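Long-range contact in agrin (Gallus gallus, PDB 1PZ7), which is an extracellular basal-lamina protein whose laminin G-like domain binds calcium, its function being modulated by calcium and alternative splicing: residues E13-H26 / H187-C201. Sequence-based numbering, arbitrary orientation.
Sequences EAIAFDGRTYMEYH and HLVEDALNNPTILHC
Ile15 CG1 packs on Leu188 CD1 at 4.0 Å, the two side chains running antiparallel, at the apolar centre of this contact, where the C-terminal tail of a laminin G-like beta sandwich closes over its N-terminal strands. Ile15 CD1 reaches Val189 CG2 at 3.6 Å, the two side chains set roughly perpendicular. Farther along, Met23 CG lies 3.7 Å from Pro196 CG and also meets the methyl of Ala192. Strands 15-18 and 23-26 belong to different sheets, so the tail spans both; at its end, Cys201 is tied by a disulfide to Cys175. A single beta bridge, Ile15 with His200, anchors that end: Ala16 N donates to Leu199 O, and Cys201 N to Ala14 O. In Tyr25 a chi1 of -57° turns CG away from the carbonyl carbon and carries the ring across to the 188-192 turn, its edge at Asp191 CB and its OH on a lone pair of Leu188 O at 2.7 Å. At the polar edge Asn194 clasps the backbone where strand 23-26 begins, from Tyr22 to Glu24. Its ND2 donates to Tyr22 O at 2.7 Å, an acceptor lying in the plane of the Asn194 amide, and also reaches a water. Its OD1 accepts from Glu24 N at 2.9 Å, with the donor 60° out of the amide carbonyl plane.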
loop_
_atom_site.group_PDB
_atom_site.type_symbol
_atom_site.label_atom_id
_atom_site.label_comp_id
_atom_site.label_asym_id
_atom_site.label_seq_id
_atom_site.Cartn_x
_atom_site.Cartn_y
_atom_site.Cartn_z
ATOM N N GLU A 13 -3.529 -12.460 -13.136
ATOM C CA GLU A 13 -4.781 -12.524 -12.397
ATOM C C GLU A 13 -5.069 -11.157 -11.782
ATOM O O GLU A 13 -4.383 -10.733 -10.857
ATOM C CB GLU A 13 -4.712 -13.593 -11.309
ATOM C CG GLU A 13 -5.931 -13.608 -10.408
ATOM C CD GLU A 13 -6.203 -14.971 -9.803
ATOM O OE1 GLU A 13 -7.389 -15.343 -9.677
ATOM O OE2 GLU A 13 -5.233 -15.669 -9.451
ATOM N N ALA A 14 -6.073 -10.467 -12.319
ATOM C CA ALA A 14 -6.435 -9.134 -11.842
ATOM C C ALA A 14 -7.681 -9.202 -10.974
ATOM O O ALA A 14 -8.714 -9.717 -11.394
ATOM C CB ALA A 14 -6.658 -8.201 -13.011
ATOM N N ILE A 15 -7.569 -8.672 -9.762
ATOM C CA ILE A 15 -8.657 -8.701 -8.795
ATOM C C ILE A 15 -9.362 -7.348 -8.726
ATOM O O ILE A 15 -8.721 -6.301 -8.753
ATOM C CB ILE A 15 -8.102 -9.104 -7.413
ATOM C CG1 ILE A 15 -7.497 -10.513 -7.476
ATOM C CG2 ILE A 15 -9.182 -9.023 -6.350
ATOM C CD1 ILE A 15 -8.456 -11.587 -7.942
ATOM N N ALA A 16 -10.689 -7.392 -8.637
ATOM C CA ALA A 16 -11.512 -6.192 -8.602
ATOM C C ALA A 16 -11.828 -5.793 -7.171
ATOM O O ALA A 16 -12.040 -6.649 -6.312
ATOM C CB ALA A 16 -12.798 -6.412 -9.374
ATOM N N PHE A 17 -11.866 -4.483 -6.945
ATOM C CA PHE A 17 -12.168 -3.893 -5.650
ATOM C C PHE A 17 -13.362 -2.969 -5.840
ATOM O O PHE A 17 -13.340 -2.098 -6.710
ATOM C CB PHE A 17 -10.949 -3.127 -5.129
ATOM C CG PHE A 17 -9.800 -4.020 -4.771
ATOM C CD1 PHE A 17 -9.525 -4.319 -3.449
ATOM C CD2 PHE A 17 -9.019 -4.600 -5.759
ATOM C CE1 PHE A 17 -8.484 -5.161 -3.123
ATOM C CE2 PHE A 17 -7.983 -5.439 -5.434
ATOM C CZ PHE A 17 -7.715 -5.721 -4.116
ATOM N N ASP A 18 -14.409 -3.166 -5.044
ATOM C CA ASP A 18 -15.650 -2.417 -5.230
ATOM C C ASP A 18 -15.868 -1.274 -4.243
ATOM O O ASP A 18 -16.924 -0.652 -4.252
ATOM C CB ASP A 18 -16.844 -3.371 -5.177
ATOM C CG ASP A 18 -17.080 -3.947 -3.792
ATOM O OD1 ASP A 18 -18.022 -4.754 -3.646
ATOM O OD2 ASP A 18 -16.390 -3.646 -2.797
ATOM N N GLY A 19 -14.878 -0.992 -3.405
ATOM C CA GLY A 19 -15.012 0.062 -2.411
ATOM C C GLY A 19 -15.146 -0.476 -0.998
ATOM O O GLY A 19 -14.833 0.224 -0.033
ATOM N N ARG A 20 -15.641 -1.706 -0.871
ATOM C CA ARG A 20 -15.736 -2.372 0.425
ATOM C C ARG A 20 -14.748 -3.526 0.491
ATOM O O ARG A 20 -14.572 -4.145 1.542
ATOM C CB ARG A 20 -17.131 -2.939 0.640
ATOM C CG ARG A 20 -18.226 -1.925 0.737
ATOM C CD ARG A 20 -19.589 -2.572 0.673
ATOM N NE ARG A 20 -19.780 -3.249 -0.610
ATOM C CZ ARG A 20 -20.641 -4.235 -0.832
ATOM N NH1 ARG A 20 -21.418 -4.698 0.141
ATOM N NH2 ARG A 20 -20.723 -4.764 -2.043
ATOM N N THR A 21 -14.138 -3.834 -0.645
ATOM C CA THR A 21 -13.189 -4.928 -0.749
ATOM C C THR A 21 -11.864 -4.562 -0.138
ATOM O O THR A 21 -11.261 -3.559 -0.497
ATOM C CB THR A 21 -12.904 -5.250 -2.224
ATOM O OG1 THR A 21 -14.126 -5.384 -2.955
ATOM C CG2 THR A 21 -12.201 -6.606 -2.363
ATOM N N TYR A 22 -11.389 -5.382 0.778
ATOM C CA TYR A 22 -10.048 -5.190 1.274
ATOM C C TYR A 22 -9.527 -6.531 1.750
ATOM O O TYR A 22 -10.258 -7.322 2.354
ATOM C CB TYR A 22 -9.981 -4.104 2.345
ATOM C CG TYR A 22 -10.726 -4.429 3.607
ATOM C CD1 TYR A 22 -12.109 -4.369 3.661
ATOM C CD2 TYR A 22 -10.046 -4.793 4.751
ATOM C CE1 TYR A 22 -12.790 -4.667 4.829
ATOM C CE2 TYR A 22 -10.712 -5.089 5.918
ATOM C CZ TYR A 22 -12.078 -5.026 5.956
ATOM O OH TYR A 22 -12.725 -5.327 7.132
ATOM N N MET A 23 -8.276 -6.805 1.410
ATOM C CA MET A 23 -7.651 -8.070 1.751
ATOM C C MET A 23 -6.562 -7.872 2.749
ATOM O O MET A 23 -5.775 -6.936 2.643
ATOM C CB MET A 23 -7.001 -8.724 0.541
ATOM C CG MET A 23 -7.949 -9.389 -0.365
ATOM S SD MET A 23 -8.699 -8.137 -1.325
ATOM C CE MET A 23 -8.516 -8.837 -2.896
ATOM N N GLU A 24 -6.502 -8.788 3.699
ATOM C CA GLU A 24 -5.476 -8.774 4.711
ATOM C C GLU A 24 -4.442 -9.829 4.370
ATOM O O GLU A 24 -4.790 -10.950 3.992
ATOM C CB GLU A 24 -6.078 -9.097 6.066
ATOM C CG GLU A 24 -5.069 -9.074 7.194
ATOM C CD GLU A 24 -5.647 -9.589 8.492
ATOM O OE1 GLU A 24 -4.949 -9.496 9.522
ATOM O OE2 GLU A 24 -6.794 -10.085 8.477
ATOM N N TYR A 25 -3.175 -9.468 4.517
ATOM C CA TYR A 25 -2.074 -10.390 4.291
ATOM C C TYR A 25 -1.107 -10.255 5.455
ATOM O O TYR A 25 -1.199 -9.311 6.237
ATOM C CB TYR A 25 -1.362 -10.065 2.972
ATOM C CG TYR A 25 -2.281 -10.076 1.774
ATOM C CD1 TYR A 25 -2.978 -8.939 1.401
ATOM C CD2 TYR A 25 -2.464 -11.228 1.024
ATOM C CE1 TYR A 25 -3.825 -8.947 0.314
ATOM C CE2 TYR A 25 -3.310 -11.245 -0.070
ATOM C CZ TYR A 25 -3.987 -10.102 -0.422
ATOM O OH TYR A 25 -4.836 -10.130 -1.508
ATOM N N HIS A 26 -0.201 -11.215 5.588
ATOM C CA HIS A 26 0.836 -11.141 6.607
ATOM C C HIS A 26 2.184 -11.353 5.927
ATOM O O HIS A 26 2.305 -12.210 5.051
ATOM C CB HIS A 26 0.603 -12.199 7.687
ATOM C CG HIS A 26 1.694 -12.271 8.712
ATOM N ND1 HIS A 26 2.903 -12.890 8.473
ATOM C CD2 HIS A 26 1.751 -11.817 9.986
ATOM C CE1 HIS A 26 3.658 -12.808 9.552
ATOM N NE2 HIS A 26 2.984 -12.161 10.485
ATOM N N HIS A 187 0.041 -13.740 -3.595
ATOM C CA HIS A 187 -1.002 -14.557 -4.190
ATOM C C HIS A 187 -2.285 -13.916 -3.659
ATOM O O HIS A 187 -2.791 -14.297 -2.613
ATOM C CB HIS A 187 -0.868 -16.021 -3.765
ATOM C CG HIS A 187 0.441 -16.649 -4.148
ATOM N ND1 HIS A 187 0.952 -17.758 -3.507
ATOM C CD2 HIS A 187 1.339 -16.324 -5.109
ATOM C CE1 HIS A 187 2.111 -18.086 -4.055
ATOM N NE2 HIS A 187 2.369 -17.229 -5.027
ATOM N N LEU A 188 -2.789 -12.925 -4.387
ATOM C CA LEU A 188 -3.912 -12.112 -3.922
ATOM C C LEU A 188 -5.098 -12.914 -3.408
ATOM O O LEU A 188 -5.650 -12.603 -2.353
ATOM C CB LEU A 188 -4.361 -11.147 -5.020
ATOM C CG LEU A 188 -3.310 -10.118 -5.442
ATOM C CD1 LEU A 188 -3.865 -9.252 -6.558
ATOM C CD2 LEU A 188 -2.837 -9.256 -4.270
ATOM N N VAL A 189 -5.485 -13.940 -4.148
ATOM C CA VAL A 189 -6.620 -14.767 -3.764
ATOM C C VAL A 189 -6.248 -15.763 -2.666
ATOM O O VAL A 189 -6.878 -15.796 -1.610
ATOM C CB VAL A 189 -7.191 -15.516 -4.991
ATOM C CG1 VAL A 189 -8.234 -16.542 -4.574
ATOM C CG2 VAL A 189 -7.791 -14.525 -5.980
ATOM N N GLU A 190 -5.207 -16.555 -2.907
ATOM C CA GLU A 190 -4.830 -17.626 -1.983
ATOM C C GLU A 190 -4.148 -17.159 -0.687
ATOM O O GLU A 190 -4.268 -17.838 0.344
ATOM C CB GLU A 190 -3.952 -18.653 -2.711
ATOM C CG GLU A 190 -4.610 -19.278 -3.937
ATOM C CD GLU A 190 -5.796 -20.162 -3.596
ATOM O OE1 GLU A 190 -6.698 -20.305 -4.451
ATOM O OE2 GLU A 190 -5.831 -20.719 -2.477
ATOM N N ASP A 191 -3.430 -16.036 -0.739
ATOM C CA ASP A 191 -2.725 -15.493 0.432
ATOM C C ASP A 191 -3.637 -14.693 1.382
ATOM O O ASP A 191 -3.268 -14.451 2.530
ATOM C CB ASP A 191 -1.550 -14.589 0.005
ATOM C CG ASP A 191 -0.348 -15.366 -0.531
ATOM O OD1 ASP A 191 0.623 -14.696 -0.968
ATOM O OD2 ASP A 191 -0.270 -16.617 -0.553
ATOM N N ALA A 192 -4.805 -14.263 0.904
ATOM C CA ALA A 192 -5.727 -13.456 1.715
ATOM C C ALA A 192 -6.179 -14.194 2.980
ATOM O O ALA A 192 -6.511 -15.377 2.934
ATOM C CB ALA A 192 -6.930 -13.044 0.883
ATOM N N LEU A 193 -6.217 -13.477 4.101
ATOM C CA LEU A 193 -6.520 -14.077 5.399
ATOM C C LEU A 193 -7.898 -13.743 5.975
ATOM O O LEU A 193 -8.332 -14.381 6.940
ATOM C CB LEU A 193 -5.460 -13.641 6.413
ATOM C CG LEU A 193 -4.002 -13.931 6.046
ATOM C CD1 LEU A 193 -3.074 -13.222 7.022
ATOM C CD2 LEU A 193 -3.725 -15.429 6.017
ATOM N N ASN A 194 -8.589 -12.769 5.389
ATOM C CA ASN A 194 -9.865 -12.304 5.932
ATOM C C ASN A 194 -11.095 -12.740 5.141
ATOM O O ASN A 194 -12.151 -12.116 5.245
ATOM C CB ASN A 194 -9.861 -10.781 6.030
ATOM C CG ASN A 194 -9.680 -10.120 4.684
ATOM O OD1 ASN A 194 -8.798 -10.498 3.911
ATOM N ND2 ASN A 194 -10.514 -9.131 4.390
ATOM N N ASN A 195 -10.964 -13.804 4.358
ATOM C CA ASN A 195 -12.090 -14.321 3.585
ATOM C C ASN A 195 -12.887 -13.208 2.898
ATOM O O ASN A 195 -14.072 -13.011 3.173
ATOM C CB ASN A 195 -13.012 -15.144 4.495
ATOM C CG ASN A 195 -13.934 -16.068 3.717
ATOM O OD1 ASN A 195 -14.734 -15.625 2.895
ATOM N ND2 ASN A 195 -13.830 -17.366 3.983
ATOM N N PRO A 196 -12.241 -12.474 2.002
ATOM C CA PRO A 196 -12.920 -11.404 1.273
ATOM C C PRO A 196 -13.767 -11.964 0.136
ATOM O O PRO A 196 -13.593 -13.125 -0.235
ATOM C CB PRO A 196 -11.746 -10.595 0.727
ATOM C CG PRO A 196 -10.766 -11.660 0.394
ATOM C CD PRO A 196 -10.823 -12.574 1.606
ATOM N N THR A 197 -14.683 -11.158 -0.391
ATOM C CA THR A 197 -15.487 -11.570 -1.532
ATOM C C THR A 197 -14.639 -11.362 -2.780
ATOM O O THR A 197 -14.280 -10.230 -3.108
ATOM C CB THR A 197 -16.784 -10.752 -1.609
ATOM O OG1 THR A 197 -17.625 -11.061 -0.488
ATOM C CG2 THR A 197 -17.619 -11.165 -2.812
ATOM N N ILE A 198 -14.314 -12.452 -3.467
ATOM C CA ILE A 198 -13.439 -12.386 -4.634
ATOM C C ILE A 198 -14.175 -12.099 -5.934
ATOM O O ILE A 198 -15.089 -12.820 -6.322
ATOM C CB ILE A 198 -12.648 -13.697 -4.790
ATOM C CG1 ILE A 198 -11.815 -13.977 -3.536
ATOM C CG2 ILE A 198 -11.755 -13.633 -6.030
ATOM C CD1 ILE A 198 -10.817 -12.890 -3.197
ATOM N N LEU A 199 -13.752 -11.036 -6.604
ATOM C CA LEU A 199 -14.299 -10.669 -7.895
ATOM C C LEU A 199 -13.118 -10.385 -8.800
ATOM O O LEU A 199 -12.128 -9.802 -8.367
ATOM C CB LEU A 199 -15.181 -9.427 -7.792
ATOM C CG LEU A 199 -16.567 -9.578 -7.159
ATOM C CD1 LEU A 199 -16.464 -9.743 -5.662
ATOM C CD2 LEU A 199 -17.422 -8.370 -7.477
ATOM N N HIS A 200 -13.210 -10.813 -10.051
ATOM C CA HIS A 200 -12.137 -10.579 -11.004
ATOM C C HIS A 200 -12.426 -9.327 -11.816
ATOM O O HIS A 200 -13.582 -8.931 -11.983
ATOM C CB HIS A 200 -11.951 -11.796 -11.905
ATOM C CG HIS A 200 -11.614 -13.045 -11.152
ATOM N ND1 HIS A 200 -10.477 -13.162 -10.382
ATOM C CD2 HIS A 200 -12.272 -14.221 -11.032
ATOM C CE1 HIS A 200 -10.445 -14.361 -9.828
ATOM N NE2 HIS A 200 -11.523 -15.023 -10.205
ATOM N N CYS A 201 -11.364 -8.702 -12.305
ATOM C CA CYS A 201 -11.470 -7.461 -13.057
ATOM C C CYS A 201 -12.329 -7.596 -14.313
ATOM O O CYS A 201 -12.415 -8.647 -14.941
ATOM C CB CYS A 201 -10.079 -6.976 -13.439
ATOM S SG CYS A 201 -10.053 -5.233 -13.847
HETATM O O HOH W 1 -4.787 -14.363 -6.973
HETATM O O HOH W 2 -12.207 -9.143 -5.014
HETATM O O HOH W 3 -15.136 -7.688 -2.035
HETATM O O HOH W 4 -12.201 -8.247 6.676
HETATM O O HOH W 5 -7.486 -12.992 9.487
HETATM O O HOH W 6 -0.907 -13.690 3.771
#